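PDB 3GOE: DNA repair protein rad60 from Schizosaccharomyces pombe, which is required for recombinational repair of DNA double-strand breaks and for maintaining chromosome structure, and is represented here by its C-terminal SUMO-like domain. Local coordinates for residues Ile10-Ser19 and Leu71-Leu81; Ser25-Lys33 and Leu60-Thr69. All coordinates share one frame; numbering follows the deposited sequence. Where two conformers were deposited one is given.

Contact 1: residues Ile10-Ser19 and Leu71-Leu81; sequences ITLLLRSSKS and LEDEDQVSVVL. With CA (calcium ion), chain B.
The first and last strands of a ubiquitin-like sheet pair in parallel here, L13 with Q76, L14 with V77 and R15 with S78, their axes inclined by 35°. Alternating backbone bonds (L13 N to D75 O, V77 N to L13 O, R15 N to V77 O, V79 N to R15 O) form the ladder. Before it, the type II turn E72-D75 closes over the first strand: E74 N donates to T11 O, and D73 swings its carboxylate opposite the backbone N (chi1 -173°), bringing OD2 2.8 Å from T11 N in a nearly straight bond. Water 1 sits among T11 OG1, D73 OD2 and E74 OE2, while E74 OE1 is salt-bridged to R23. I10 lies under this turn, CD1 4.0 Å from E72 C and CG2 beside D73 CB, with V28 and V66 touching its side chain. Trimming I10 to alanine is likely to leave a gap beneath the E72-D73 backbone and rob V66 of a partner. On the buried face V77 CG2 presses tightly on L14, 3.4 Å from its CD1, and V79 CG2 lies 3.9 Å from L14 CB. Across the sheet, on its solvent side, R15 grips Q76 OE1 side-on with two nitrogens, NE at 2.6 Å and NH1 at 2.9 Å from that oxygen; the guanidinium and amide are nearly coplanar (23°), and L13 CD2 covers one guanidinium face near its rim. Farther along, S16 O (2.3 Å) and S19 O (2.6 Å) bind the calcium ion with D21 OD1 and two waters. S16 OG and S19 OG are hydrogen-bonded, and S19 OG also meets Y39 OH. Such parallel pairing of the terminal strands, in a sheet packed on one helix, is the hallmark of the beta-grasp fold shared by ubiquitin and SUMO.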
loop_
_atom_site.group_PDB
_atom_site.type_symbol
_atom_site.label_atom_id
_atom_site.label_comp_id
_atom_site.label_asym_id
_atom_site.label_seq_id
_atom_site.Cartn_x
_atom_site.Cartn_y
_atom_site.Cartn_z
ATOM N N ILE A 10 -9.218 -3.320 -1.531
ATOM C CA ILE A 10 -9.251 -2.991 -0.096
ATOM C C ILE A 10 -8.875 -1.507 0.044
ATOM O O ILE A 10 -8.135 -0.944 -0.761
ATOM C CB ILE A 10 -8.340 -3.884 0.758
ATOM C CG1 ILE A 10 -6.854 -3.777 0.419
ATOM C CG2 ILE A 10 -8.862 -5.360 0.724
ATOM C CD1 ILE A 10 -5.970 -4.574 1.353
ATOM N N THR A 11 -9.393 -0.892 1.106
ATOM C CA THR A 11 -9.034 0.470 1.455
ATOM C C THR A 11 -7.878 0.429 2.461
ATOM O O THR A 11 -7.987 -0.299 3.450
ATOM C CB THR A 11 -10.239 1.254 1.989
ATOM O OG1 THR A 11 -11.273 1.208 1.024
ATOM C CG2 THR A 11 -9.877 2.717 2.264
ATOM N N LEU A 12 -6.852 1.216 2.242
ATOM C CA LEU A 12 -5.703 1.330 3.130
ATOM C C LEU A 12 -5.443 2.782 3.434
ATOM O O LEU A 12 -5.536 3.638 2.559
ATOM C CB LEU A 12 -4.448 0.700 2.515
ATOM C CG LEU A 12 -4.486 -0.783 2.285
ATOM C CD1 LEU A 12 -3.255 -1.213 1.436
ATOM C CD2 LEU A 12 -4.593 -1.623 3.560
ATOM N N LEU A 13 -5.041 3.062 4.676
ATOM C CA LEU A 13 -4.555 4.361 5.065
ATOM C C LEU A 13 -3.036 4.337 5.059
ATOM O O LEU A 13 -2.419 3.553 5.772
ATOM C CB LEU A 13 -5.070 4.735 6.433
ATOM C CG LEU A 13 -4.510 6.014 7.041
ATOM C CD1 LEU A 13 -4.820 7.213 6.208
ATOM C CD2 LEU A 13 -5.055 6.142 8.449
ATOM N N LEU A 14 -2.443 5.183 4.230
ATOM C CA LEU A 14 -0.974 5.349 4.150
ATOM C C LEU A 14 -0.612 6.651 4.869
ATOM O O LEU A 14 -0.936 7.732 4.412
ATOM C CB LEU A 14 -0.489 5.360 2.716
ATOM C CG LEU A 14 -0.207 3.990 2.105
ATOM C CD1 LEU A 14 -1.417 3.080 2.161
ATOM C CD2 LEU A 14 0.370 4.082 0.728
ATOM N N ARG A 15 0.040 6.522 5.997
ATOM C CA ARG A 15 0.504 7.621 6.813
ATOM C C ARG A 15 1.973 7.900 6.470
ATOM O O ARG A 15 2.748 6.968 6.311
ATOM C CB ARG A 15 0.419 7.308 8.311
ATOM C CG ARG A 15 -0.897 6.924 8.927
ATOM C CD ARG A 15 -0.810 6.572 10.426
ATOM N NE ARG A 15 -2.086 6.274 11.061
ATOM C CZ ARG A 15 -2.891 7.155 11.620
ATOM N NH1 ARG A 15 -4.024 6.779 12.186
ATOM N NH2 ARG A 15 -2.579 8.490 11.633
ATOM N N SER A 16 2.346 9.148 6.390
ATOM C CA SER A 16 3.705 9.487 6.058
ATOM C C SER A 16 4.176 10.673 6.909
ATOM O O SER A 16 3.443 11.681 6.944
ATOM C CB SER A 16 3.818 9.826 4.592
ATOM O OG SER A 16 5.196 10.130 4.350
ATOM N N SER A 17 5.316 10.572 7.556
ATOM C CA SER A 17 5.773 11.679 8.388
ATOM C C SER A 17 6.348 12.802 7.551
ATOM O O SER A 17 6.436 13.955 8.016
ATOM C CB SER A 17 6.798 11.098 9.397
ATOM O OG SER A 17 8.023 10.883 8.751
ATOM N N LYS A 18 6.767 12.540 6.316
ATOM C CA LYS A 18 7.360 13.511 5.441
ATOM C C LYS A 18 6.526 13.819 4.212
ATOM O O LYS A 18 6.972 14.529 3.321
ATOM C CB LYS A 18 8.726 13.028 4.986
ATOM C CG LYS A 18 9.826 12.880 6.010
ATOM C CD LYS A 18 11.141 12.576 5.310
ATOM C CE LYS A 18 12.309 12.465 6.244
ATOM N NZ LYS A 18 13.571 12.104 5.512
ATOM N N SER A 19 5.336 13.279 4.063
ATOM C CA SER A 19 4.514 13.584 2.882
ATOM C C SER A 19 3.032 13.396 3.277
ATOM O O SER A 19 2.724 13.050 4.399
ATOM C CB SER A 19 4.898 12.757 1.669
ATOM O OG SER A 19 4.848 11.348 1.911
ATOM N N LEU A 71 -2.173 -7.715 5.029
ATOM C CA LEU A 71 -3.035 -6.538 4.952
ATOM C C LEU A 71 -4.490 -6.915 4.737
ATOM O O LEU A 71 -4.810 -7.824 3.972
ATOM C CB LEU A 71 -2.534 -5.629 3.797
ATOM C CG LEU A 71 -1.192 -4.932 4.011
ATOM C CD1 LEU A 71 -0.738 -4.305 2.706
ATOM C CD2 LEU A 71 -1.275 -3.962 5.136
ATOM N N GLU A 72 -5.352 -6.172 5.409
ATOM C CA GLU A 72 -6.770 -6.335 5.254
ATOM C C GLU A 72 -7.427 -4.952 5.064
ATOM O O GLU A 72 -6.816 -3.902 5.293
ATOM C CB GLU A 72 -7.397 -7.006 6.487
ATOM C CG GLU A 72 -6.843 -8.415 6.727
ATOM C CD GLU A 72 -7.075 -8.893 8.148
ATOM O OE1 GLU A 72 -7.857 -8.258 8.906
ATOM O OE2 GLU A 72 -6.506 -9.918 8.582
ATOM N N ASP A 73 -8.667 -4.979 4.655
ATOM C CA ASP A 73 -9.388 -3.772 4.476
ATOM C C ASP A 73 -9.390 -2.888 5.728
ATOM O O ASP A 73 -9.601 -3.369 6.844
ATOM C CB ASP A 73 -10.830 -4.163 4.094
ATOM C CG ASP A 73 -11.666 -2.958 3.707
ATOM O OD1 ASP A 73 -12.732 -2.737 4.306
ATOM O OD2 ASP A 73 -11.266 -2.219 2.792
ATOM N N GLU A 74 -9.132 -1.600 5.543
ATOM C CA GLU A 74 -9.070 -0.563 6.552
ATOM C C GLU A 74 -7.800 -0.632 7.400
ATOM O O GLU A 74 -7.705 0.086 8.390
ATOM C CB GLU A 74 -10.363 -0.477 7.398
ATOM C CG GLU A 74 -11.562 -0.101 6.544
ATOM C CD GLU A 74 -11.800 1.279 6.027
ATOM O OE1 GLU A 74 -10.988 2.211 6.265
ATOM O OE2 GLU A 74 -12.847 1.533 5.330
ATOM N N ASP A 75 -6.786 -1.429 7.034
ATOM C CA ASP A 75 -5.534 -1.402 7.674
ATOM C C ASP A 75 -4.760 -0.108 7.352
ATOM O O ASP A 75 -5.103 0.608 6.403
ATOM C CB ASP A 75 -4.673 -2.617 7.367
ATOM C CG ASP A 75 -5.014 -3.810 8.210
ATOM O OD1 ASP A 75 -5.589 -3.685 9.314
ATOM O OD2 ASP A 75 -4.674 -4.966 7.792
ATOM N N GLN A 76 -3.759 0.138 8.196
ATOM C CA GLN A 76 -2.937 1.303 8.036
ATOM C C GLN A 76 -1.471 0.887 7.944
ATOM O O GLN A 76 -1.078 -0.073 8.565
ATOM C CB GLN A 76 -3.140 2.338 9.127
ATOM C CG GLN A 76 -2.940 1.829 10.502
ATOM C CD GLN A 76 -3.619 2.807 11.470
ATOM O OE1 GLN A 76 -3.416 4.007 11.398
ATOM N NE2 GLN A 76 -4.406 2.284 12.439
ATOM N N VAL A 77 -0.746 1.622 7.113
ATOM C CA VAL A 77 0.679 1.401 6.910
ATOM C C VAL A 77 1.394 2.754 6.971
ATOM O O VAL A 77 0.822 3.815 6.788
ATOM C CB VAL A 77 1.016 0.702 5.587
ATOM C CG1 VAL A 77 0.354 -0.665 5.497
ATOM C CG2 VAL A 77 0.582 1.635 4.507
ATOM N N SER A 78 2.699 2.682 7.240
ATOM C CA SER A 78 3.568 3.837 7.248
ATOM C C SER A 78 4.439 3.881 5.986
ATOM O O SER A 78 5.056 2.886 5.646
ATOM C CB SER A 78 4.454 3.841 8.464
ATOM O OG SER A 78 3.733 3.968 9.661
ATOM N N VAL A 79 4.479 5.018 5.330
ATOM C CA VAL A 79 5.366 5.258 4.225
ATOM C C VAL A 79 6.673 5.835 4.748
ATOM O O VAL A 79 6.622 6.897 5.412
ATOM C CB VAL A 79 4.729 6.250 3.233
ATOM C CG1 VAL A 79 5.669 6.443 2.048
ATOM C CG2 VAL A 79 3.350 5.805 2.839
ATOM N N VAL A 80 7.781 5.213 4.428
ATOM C CA VAL A 80 9.120 5.669 4.872
ATOM C C VAL A 80 9.878 6.070 3.637
ATOM O O VAL A 80 10.147 5.249 2.774
ATOM C CB VAL A 80 9.810 4.595 5.672
ATOM C CG1 VAL A 80 11.207 5.086 6.074
ATOM C CG2 VAL A 80 8.984 4.176 6.867
ATOM N N LEU A 81 10.224 7.359 3.521
ATOM C CA LEU A 81 10.826 7.870 2.294
ATOM C C LEU A 81 12.355 7.766 2.275
ATOM O O LEU A 81 12.928 7.735 1.158
ATOM C CB LEU A 81 10.348 9.327 2.072
ATOM C CG LEU A 81 8.831 9.443 1.897
ATOM C CD1 LEU A 81 8.405 10.901 1.740
ATOM C CD2 LEU A 81 8.338 8.648 0.694
HETATM CA CA CA B . 1.678 13.138 6.834
HETATM O O HOH W 1 -13.163 0.021 2.769
HETATM O O HOH W 2 7.995 9.552 5.620
HETATM O O HOH W 3 6.216 7.696 7.926
HETATM O O HOH W 4 2.827 14.957 6.640
HETATM O O HOH W 5 1.591 12.656 8.540
#

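Contact 2: residues Ser25-Lys33 and Leu60-Thr69; sequences SIPVDFTVK and LDPNDQVQST
In this beta-grasp domain, the turn leading from strand 22-27 into helix 32-43 docks through V28, T31 and V32 against the loop between strands 58-59 and 76-80. V66, at the start of a 3-10 turn, is the chief apolar side chain of the loop. Its CG1 is anti to the backbone N (chi1 166°) and faces V28, which leaves CG2 to rest 3.4 Å from F30 O, the same oxygen that accepts V66 N at 2.8 Å. Q67 N donates to a lone pair of V28 O at 2.9 Å. Because Q67 CG stands between its own N and carbonyl carbon (chi1 64°), the start of the side chain passes over V28 O, and the extended remainder carries NE2 back to Q65 OE1, 3.0 Å away. That donor sits 56° out of the Q65 carbonyl plane, and the paired amides lie against D29 CB. On the helix side, V32 turns its side chain into the loop: CB is 3.3 Å from D61 O, CG1 lies 4.0 Å from L60 CB, and CG2 reaches T69 CG2. The first turn of the helix is anchored by V32 N to D64 O and by K33 N to a lone pair of P62 O at 2.9 Å. T31 is the N-cap; OG1 caps a backbone N just past K33, while T31 N donates to D34 OD2, giving the reciprocal pairing of a capping box. D61 OD1 accepts N63 N in an Asx turn, holding the type I turn D61-D64 that presents the P62 and D64 carbonyls. The F30 side chain leaves the backbone away from the loop, P27 CD over its ring centre. Past V66, T69 OG1 folds back and donates to a lone pair of V66 O at 2.7 Å.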
loop_
_atom_site.group_PDB
_atom_site.type_symbol
_atom_site.label_atom_id
_atom_site.label_comp_id
_atom_site.label_asym_id
_atom_site.label_seq_id
_atom_site.Cartn_x
_atom_site.Cartn_y
_atom_site.Cartn_z
ATOM N N SER A 25 -7.884 3.031 -2.330
ATOM C CA SER A 25 -8.611 1.779 -2.502
ATOM C C SER A 25 -7.885 1.099 -3.656
ATOM O O SER A 25 -7.897 1.518 -4.806
ATOM C CB SER A 25 -10.044 2.035 -2.800
ATOM O OG SER A 25 -10.252 3.014 -3.797
ATOM N N ILE A 26 -7.166 0.042 -3.318
ATOM C CA ILE A 26 -6.340 -0.541 -4.348
ATOM C C ILE A 26 -6.614 -2.052 -4.508
ATOM O O ILE A 26 -7.097 -2.741 -3.618
ATOM C CB ILE A 26 -4.810 -0.422 -4.306
ATOM C CG1 ILE A 26 -4.266 -1.187 -3.105
ATOM C CG2 ILE A 26 -4.392 1.031 -4.441
ATOM C CD1 ILE A 26 -2.845 -1.647 -3.417
ATOM N N PRO A 27 -6.387 -2.532 -5.712
ATOM C CA PRO A 27 -6.584 -3.973 -5.973
ATOM C C PRO A 27 -5.616 -4.832 -5.204
ATOM O O PRO A 27 -4.429 -4.558 -5.142
ATOM C CB PRO A 27 -6.338 -4.077 -7.487
ATOM C CG PRO A 27 -6.615 -2.705 -8.014
ATOM C CD PRO A 27 -6.116 -1.803 -6.972
ATOM N N VAL A 28 -6.135 -5.923 -4.656
ATOM C CA VAL A 28 -5.276 -6.814 -3.879
ATOM C C VAL A 28 -4.331 -7.624 -4.737
ATOM O O VAL A 28 -3.367 -8.185 -4.242
ATOM C CB VAL A 28 -6.136 -7.743 -2.988
ATOM C CG1 VAL A 28 -6.922 -6.925 -1.972
ATOM C CG2 VAL A 28 -7.022 -8.663 -3.812
ATOM N N ASP A 29 -4.497 -7.627 -6.061
ATOM C CA ASP A 29 -3.517 -8.202 -6.952
ATOM C C ASP A 29 -2.384 -7.219 -7.319
ATOM O O ASP A 29 -1.419 -7.660 -7.965
ATOM C CB ASP A 29 -4.196 -8.851 -8.158
ATOM C CG ASP A 29 -4.665 -7.909 -9.203
ATOM O OD1 ASP A 29 -4.653 -6.685 -8.995
ATOM O OD2 ASP A 29 -5.061 -8.457 -10.294
ATOM N N PHE A 30 -2.448 -5.961 -6.909
ATOM C CA PHE A 30 -1.289 -5.117 -7.041
ATOM C C PHE A 30 -0.183 -5.641 -6.132
ATOM O O PHE A 30 -0.471 -6.136 -5.057
ATOM C CB PHE A 30 -1.625 -3.665 -6.641
ATOM C CG PHE A 30 -2.279 -2.752 -7.627
ATOM C CD1 PHE A 30 -2.878 -3.280 -8.755
ATOM C CD2 PHE A 30 -2.283 -1.381 -7.416
ATOM C CE1 PHE A 30 -3.546 -2.413 -9.678
ATOM C CE2 PHE A 30 -2.949 -0.520 -8.279
ATOM C CZ PHE A 30 -3.528 -1.082 -9.398
ATOM N N THR A 31 1.044 -5.400 -6.522
ATOM C CA THR A 31 2.134 -5.573 -5.592
ATOM C C THR A 31 2.254 -4.391 -4.634
ATOM O O THR A 31 1.685 -3.331 -4.818
ATOM C CB THR A 31 3.479 -5.786 -6.339
ATOM O OG1 THR A 31 3.714 -4.660 -7.103
ATOM C CG2 THR A 31 3.465 -7.042 -7.141
ATOM N N VAL A 32 3.027 -4.605 -3.577
ATOM C CA VAL A 32 3.392 -3.531 -2.677
ATOM C C VAL A 32 4.092 -2.415 -3.449
ATOM O O VAL A 32 3.814 -1.239 -3.217
ATOM C CB VAL A 32 4.249 -4.104 -1.518
ATOM C CG1 VAL A 32 4.936 -3.019 -0.741
ATOM C CG2 VAL A 32 3.347 -5.000 -0.668
ATOM N N LYS A 33 4.966 -2.762 -4.394
ATOM C CA LYS A 33 5.603 -1.727 -5.213
ATOM C C LYS A 33 4.556 -0.950 -5.999
ATOM O O LYS A 33 4.641 0.281 -6.102
ATOM C CB LYS A 33 6.641 -2.360 -6.157
ATOM C CG LYS A 33 7.443 -1.304 -6.897
ATOM C CD LYS A 33 8.453 -1.925 -7.794
ATOM C CE LYS A 33 9.769 -2.266 -7.210
ATOM N NZ LYS A 33 10.633 -2.402 -8.458
ATOM N N LEU A 60 7.228 -4.295 4.383
ATOM C CA LEU A 60 6.534 -5.089 3.390
ATOM C C LEU A 60 7.453 -5.315 2.202
ATOM O O LEU A 60 8.143 -4.420 1.726
ATOM C CB LEU A 60 5.265 -4.370 2.969
ATOM C CG LEU A 60 4.188 -4.242 4.022
ATOM C CD1 LEU A 60 3.018 -3.411 3.508
ATOM C CD2 LEU A 60 3.656 -5.567 4.468
ATOM N N ASP A 61 7.437 -6.559 1.663
ATOM C CA ASP A 61 8.223 -6.898 0.501
ATOM C C ASP A 61 7.620 -6.259 -0.732
ATOM O O ASP A 61 6.469 -6.550 -1.070
ATOM C CB ASP A 61 8.256 -8.397 0.343
ATOM C CG ASP A 61 9.094 -8.946 -0.795
ATOM O OD1 ASP A 61 9.391 -8.213 -1.733
ATOM O OD2 ASP A 61 9.415 -10.151 -0.732
ATOM N N PRO A 62 8.355 -5.406 -1.437
ATOM C CA PRO A 62 7.777 -4.710 -2.608
ATOM C C PRO A 62 7.280 -5.660 -3.676
ATOM O O PRO A 62 6.433 -5.273 -4.485
ATOM C CB PRO A 62 8.923 -3.843 -3.131
ATOM C CG PRO A 62 10.139 -4.432 -2.570
ATOM C CD PRO A 62 9.749 -4.971 -1.200
ATOM N N ASN A 63 7.833 -6.873 -3.731
ATOM C CA ASN A 63 7.472 -7.783 -4.799
ATOM C C ASN A 63 6.293 -8.687 -4.465
ATOM O O ASN A 63 5.851 -9.451 -5.354
ATOM C CB ASN A 63 8.698 -8.600 -5.239
ATOM C CG ASN A 63 9.770 -7.707 -5.792
ATOM O OD1 ASN A 63 9.525 -6.692 -6.380
ATOM N ND2 ASN A 63 10.988 -8.098 -5.618
ATOM N N ASP A 64 5.786 -8.592 -3.260
ATOM C CA ASP A 64 4.590 -9.389 -2.875
ATOM C C ASP A 64 3.353 -8.687 -3.355
ATOM O O ASP A 64 3.187 -7.478 -3.266
ATOM C CB ASP A 64 4.516 -9.541 -1.365
ATOM C CG ASP A 64 5.404 -10.627 -0.841
ATOM O OD1 ASP A 64 5.941 -11.453 -1.645
ATOM O OD2 ASP A 64 5.496 -10.665 0.426
ATOM N N GLN A 65 2.385 -9.478 -3.845
ATOM C CA GLN A 65 1.021 -8.980 -4.029
ATOM C C GLN A 65 0.446 -8.605 -2.687
ATOM O O GLN A 65 0.669 -9.290 -1.675
ATOM C CB GLN A 65 0.138 -10.013 -4.698
ATOM C CG GLN A 65 0.543 -10.304 -6.083
ATOM C CD GLN A 65 -0.344 -11.400 -6.669
ATOM O OE1 GLN A 65 -1.352 -11.092 -7.194
ATOM N NE2 GLN A 65 0.139 -12.610 -6.491
ATOM N N VAL A 66 -0.389 -7.574 -2.657
ATOM C CA VAL A 66 -1.076 -7.174 -1.435
ATOM C C VAL A 66 -1.829 -8.359 -0.871
ATOM O O VAL A 66 -1.794 -8.595 0.358
ATOM C CB VAL A 66 -1.977 -5.964 -1.738
ATOM C CG1 VAL A 66 -2.953 -5.715 -0.616
ATOM C CG2 VAL A 66 -1.111 -4.738 -1.996
ATOM N N GLN A 67 -2.506 -9.168 -1.690
ATOM C CA GLN A 67 -3.207 -10.323 -1.171
ATOM C C GLN A 67 -2.323 -11.326 -0.440
ATOM O O GLN A 67 -2.872 -12.101 0.373
ATOM C CB GLN A 67 -3.960 -11.000 -2.308
ATOM C CG GLN A 67 -3.256 -11.630 -3.471
ATOM C CD GLN A 67 -4.218 -12.083 -4.561
ATOM O OE1 GLN A 67 -5.383 -12.410 -4.302
ATOM N NE2 GLN A 67 -3.768 -12.099 -5.785
ATOM N N SER A 68 -1.037 -11.361 -0.718
ATOM C CA SER A 68 -0.112 -12.331 -0.151
ATOM C C SER A 68 0.393 -11.852 1.205
ATOM O O SER A 68 0.955 -12.655 1.936
ATOM C CB SER A 68 1.094 -12.524 -1.057
ATOM O OG SER A 68 0.708 -13.022 -2.357
ATOM N N THR A 69 0.254 -10.593 1.505
ATOM C CA THR A 69 0.597 -10.023 2.778
ATOM C C THR A 69 -0.547 -10.250 3.758
ATOM O O THR A 69 -1.590 -10.768 3.386
ATOM C CB THR A 69 0.878 -8.529 2.686
ATOM O OG1 THR A 69 -0.340 -7.820 2.546
ATOM C CG2 THR A 69 1.803 -8.161 1.516
#

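From the N terminus the chain runs up strand 9-16, turns at the calcium site and returns along strand 22-27, its antiparallel neighbour, before entering helix 32-43. Contact 2 closes the inner loop, joining the end of strand 22-27 and the start of the helix to residues 60-69 after strands 52-55 and 58-59 have been laid down. Contact 1 closes the outer loop, returning the last strand to the first, so contact 2 is nested within it and the two do not cross. They meet where I10 O pairs with I26 N, probably by a hydrogen bond, where the I10 side chain bridges the two contacts, and where L60 touches L71.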